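PDB 3RCN: beta-N-acetylhexosaminidase from Arthrobacter aurescens, which probably hydrolyses terminal non-reducing N-acetyl-D-hexosamine residues from N-acetyl-beta-D-hexosaminides, as a member of glycosyl hydrolase family 20. Local coordinates for residues A[181-186]-A[215-220]. Numbering follows the deposited sequence.
Sequences GWRMQI and RPHGGF. With SO4 (sulfate ion), chain B.
The guanidinium of R183 reaches along 217-219 and donates from NH1 to the carbonyl O of G219 (3.1 Å). The acceptor uses a lone pair in the carbonyl plane, but it is tilted from the guanidinium plane and the N-H...O angle is a bent 139°. A bend in the arginine chain at chi2 (-50°) steers it there, with R183 CD also lying 3.3 Å from G219 O. At the far end R183 NH2 comes to the rim of the H217 imidazole, 3.8 Å from H217 CD2 and near the ring plane, the two flat groups standing almost perpendicular (85°). A water links R183 NH2 to the backbone carbonyl O of H217, accepting from the first and donating to the second. Stronger ties fix both side chains from outside: R183 NE donates to V147 O, and H217 NE2 accepts a hydrogen bond from the backbone N of F151. The contact belongs to the catalytic TIM barrel of family 20, where segment 181-186 follows barrel strand 171-178 and segment 215-220 leads into helix 223-235. Further along, F220 CB sits 3.3 Å from R183 O, and the phenyl ring meets Q185 obliquely, F220 CE1 lying 4.0 Å from Q185 CB. Beyond H217, R215 NH2 donates to O3 of a sulfate (3.0 Å), an ion also hydrogen-bonded by S463 and R465 of the second subunit.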
loop_
_atom_site.group_PDB
_atom_site.type_symbol
_atom_site.label_atom_id
_atom_site.label_comp_id
_atom_site.label_asym_id
_atom_site.label_seq_id
_atom_site.Cartn_x
_atom_site.Cartn_y
_atom_site.Cartn_z
ATOM N N GLY A 181 18.574 -4.510 11.161
ATOM C CA GLY A 181 18.637 -4.139 9.759
ATOM C C GLY A 181 18.987 -2.667 9.570
ATOM O O GLY A 181 18.810 -1.867 10.482
ATOM N N TRP A 182 19.433 -2.325 8.363
ATOM C CA TRP A 182 19.791 -0.975 7.946
ATOM C C TRP A 182 19.024 -0.663 6.641
ATOM O O TRP A 182 19.204 -1.343 5.628
ATOM C CB TRP A 182 21.306 -0.897 7.720
ATOM C CG TRP A 182 21.789 0.456 7.229
ATOM C CD1 TRP A 182 21.591 0.994 5.994
ATOM C CD2 TRP A 182 22.558 1.421 7.970
ATOM N NE1 TRP A 182 22.171 2.237 5.922
ATOM C CE2 TRP A 182 22.772 2.522 7.119
ATOM C CE3 TRP A 182 23.081 1.458 9.271
ATOM C CZ2 TRP A 182 23.484 3.656 7.524
ATOM C CZ3 TRP A 182 23.791 2.582 9.674
ATOM C CH2 TRP A 182 23.976 3.672 8.805
ATOM N N ARG A 183 18.131 0.327 6.677
ATOM C CA ARG A 183 17.199 0.547 5.570
ATOM C C ARG A 183 17.595 1.614 4.559
ATOM O O ARG A 183 16.884 1.850 3.583
ATOM C CB ARG A 183 15.804 0.878 6.100
ATOM C CG ARG A 183 15.229 -0.129 7.057
ATOM C CD ARG A 183 15.307 -1.534 6.533
ATOM N NE ARG A 183 14.853 -2.479 7.544
ATOM C CZ ARG A 183 15.159 -3.771 7.529
ATOM N NH1 ARG A 183 15.912 -4.245 6.548
ATOM N NH2 ARG A 183 14.728 -4.584 8.489
HETATM N N MSE A 184 18.709 2.284 4.774
HETATM C CA MSE A 184 19.019 3.390 3.885
HETATM C C MSE A 184 20.243 3.145 3.006
HETATM O O MSE A 184 21.343 2.889 3.491
HETATM C CB MSE A 184 19.157 4.690 4.665
HETATM C CG MSE A 184 19.337 5.872 3.745
HETATM SE SE MSE A 184 19.942 7.477 4.662
HETATM C CE MSE A 184 20.110 8.629 3.091
ATOM N N GLN A 185 20.038 3.233 1.705
ATOM C CA GLN A 185 21.113 3.021 0.758
ATOM C C GLN A 185 22.107 4.177 0.820
ATOM O O GLN A 185 21.719 5.348 0.731
ATOM C CB GLN A 185 20.536 2.885 -0.641
ATOM C CG GLN A 185 21.524 3.082 -1.756
ATOM C CD GLN A 185 20.831 3.102 -3.110
ATOM O OE1 GLN A 185 20.896 2.122 -3.870
ATOM N NE2 GLN A 185 20.147 4.216 -3.415
ATOM N N ILE A 186 23.382 3.834 1.011
ATOM C CA ILE A 186 24.467 4.809 1.034
ATOM C C ILE A 186 25.432 4.467 -0.093
ATOM O O ILE A 186 25.951 3.352 -0.169
ATOM C CB ILE A 186 25.244 4.791 2.362
ATOM C CG1 ILE A 186 24.323 5.040 3.553
ATOM C CG2 ILE A 186 26.320 5.847 2.349
ATOM C CD1 ILE A 186 23.739 6.423 3.584
ATOM N N ARG A 215 12.371 -17.379 8.991
ATOM C CA ARG A 215 12.010 -16.606 7.801
ATOM C C ARG A 215 12.909 -15.380 7.609
ATOM O O ARG A 215 12.883 -14.450 8.414
ATOM C CB ARG A 215 10.542 -16.163 7.903
ATOM C CG ARG A 215 9.964 -15.456 6.669
ATOM C CD ARG A 215 8.662 -14.736 7.029
ATOM N NE ARG A 215 8.047 -14.049 5.894
ATOM C CZ ARG A 215 7.015 -14.529 5.194
ATOM N NH1 ARG A 215 6.480 -15.707 5.511
ATOM N NH2 ARG A 215 6.512 -13.830 4.174
ATOM N N PRO A 216 13.700 -15.373 6.532
ATOM C CA PRO A 216 14.491 -14.196 6.185
ATOM C C PRO A 216 13.610 -12.950 6.167
ATOM O O PRO A 216 12.425 -13.044 5.833
ATOM C CB PRO A 216 14.975 -14.522 4.770
ATOM C CG PRO A 216 15.123 -15.987 4.774
ATOM C CD PRO A 216 13.973 -16.501 5.625
ATOM N N HIS A 217 14.167 -11.805 6.565
ATOM C CA HIS A 217 13.452 -10.540 6.429
ATOM C C HIS A 217 14.364 -9.385 6.044
ATOM O O HIS A 217 15.482 -9.268 6.552
ATOM C CB HIS A 217 12.668 -10.173 7.694
ATOM C CG HIS A 217 12.017 -8.829 7.594
ATOM N ND1 HIS A 217 10.800 -8.638 6.976
ATOM C CD2 HIS A 217 12.459 -7.597 7.949
ATOM C CE1 HIS A 217 10.495 -7.351 7.000
ATOM N NE2 HIS A 217 11.486 -6.698 7.582
ATOM N N GLY A 218 13.881 -8.519 5.159
ATOM C CA GLY A 218 14.657 -7.363 4.767
ATOM C C GLY A 218 14.076 -6.497 3.668
ATOM O O GLY A 218 12.935 -6.663 3.242
ATOM N N GLY A 219 14.866 -5.504 3.273
ATOM C CA GLY A 219 14.534 -4.587 2.199
ATOM C C GLY A 219 15.205 -3.263 2.539
ATOM O O GLY A 219 15.779 -3.113 3.617
ATOM N N PHE A 220 15.136 -2.296 1.638
ATOM C CA PHE A 220 15.670 -0.978 1.936
ATOM C C PHE A 220 15.118 0.087 1.011
ATOM O O PHE A 220 14.597 -0.212 -0.058
ATOM C CB PHE A 220 17.196 -0.980 1.895
ATOM C CG PHE A 220 17.762 -1.227 0.541
ATOM C CD1 PHE A 220 17.923 -0.188 -0.349
ATOM C CD2 PHE A 220 18.157 -2.503 0.165
ATOM C CE1 PHE A 220 18.448 -0.416 -1.605
ATOM C CE2 PHE A 220 18.687 -2.738 -1.081
ATOM C CZ PHE A 220 18.836 -1.696 -1.971
HETATM S S SO4 B . 7.605 -10.117 3.838
HETATM O O1 SO4 B . 9.028 -10.417 3.995
HETATM O O2 SO4 B . 7.196 -10.405 2.469
HETATM O O3 SO4 B . 6.853 -10.957 4.765
HETATM O O4 SO4 B . 7.344 -8.712 4.143
HETATM O O HOH W 1 16.490 -6.941 8.119
#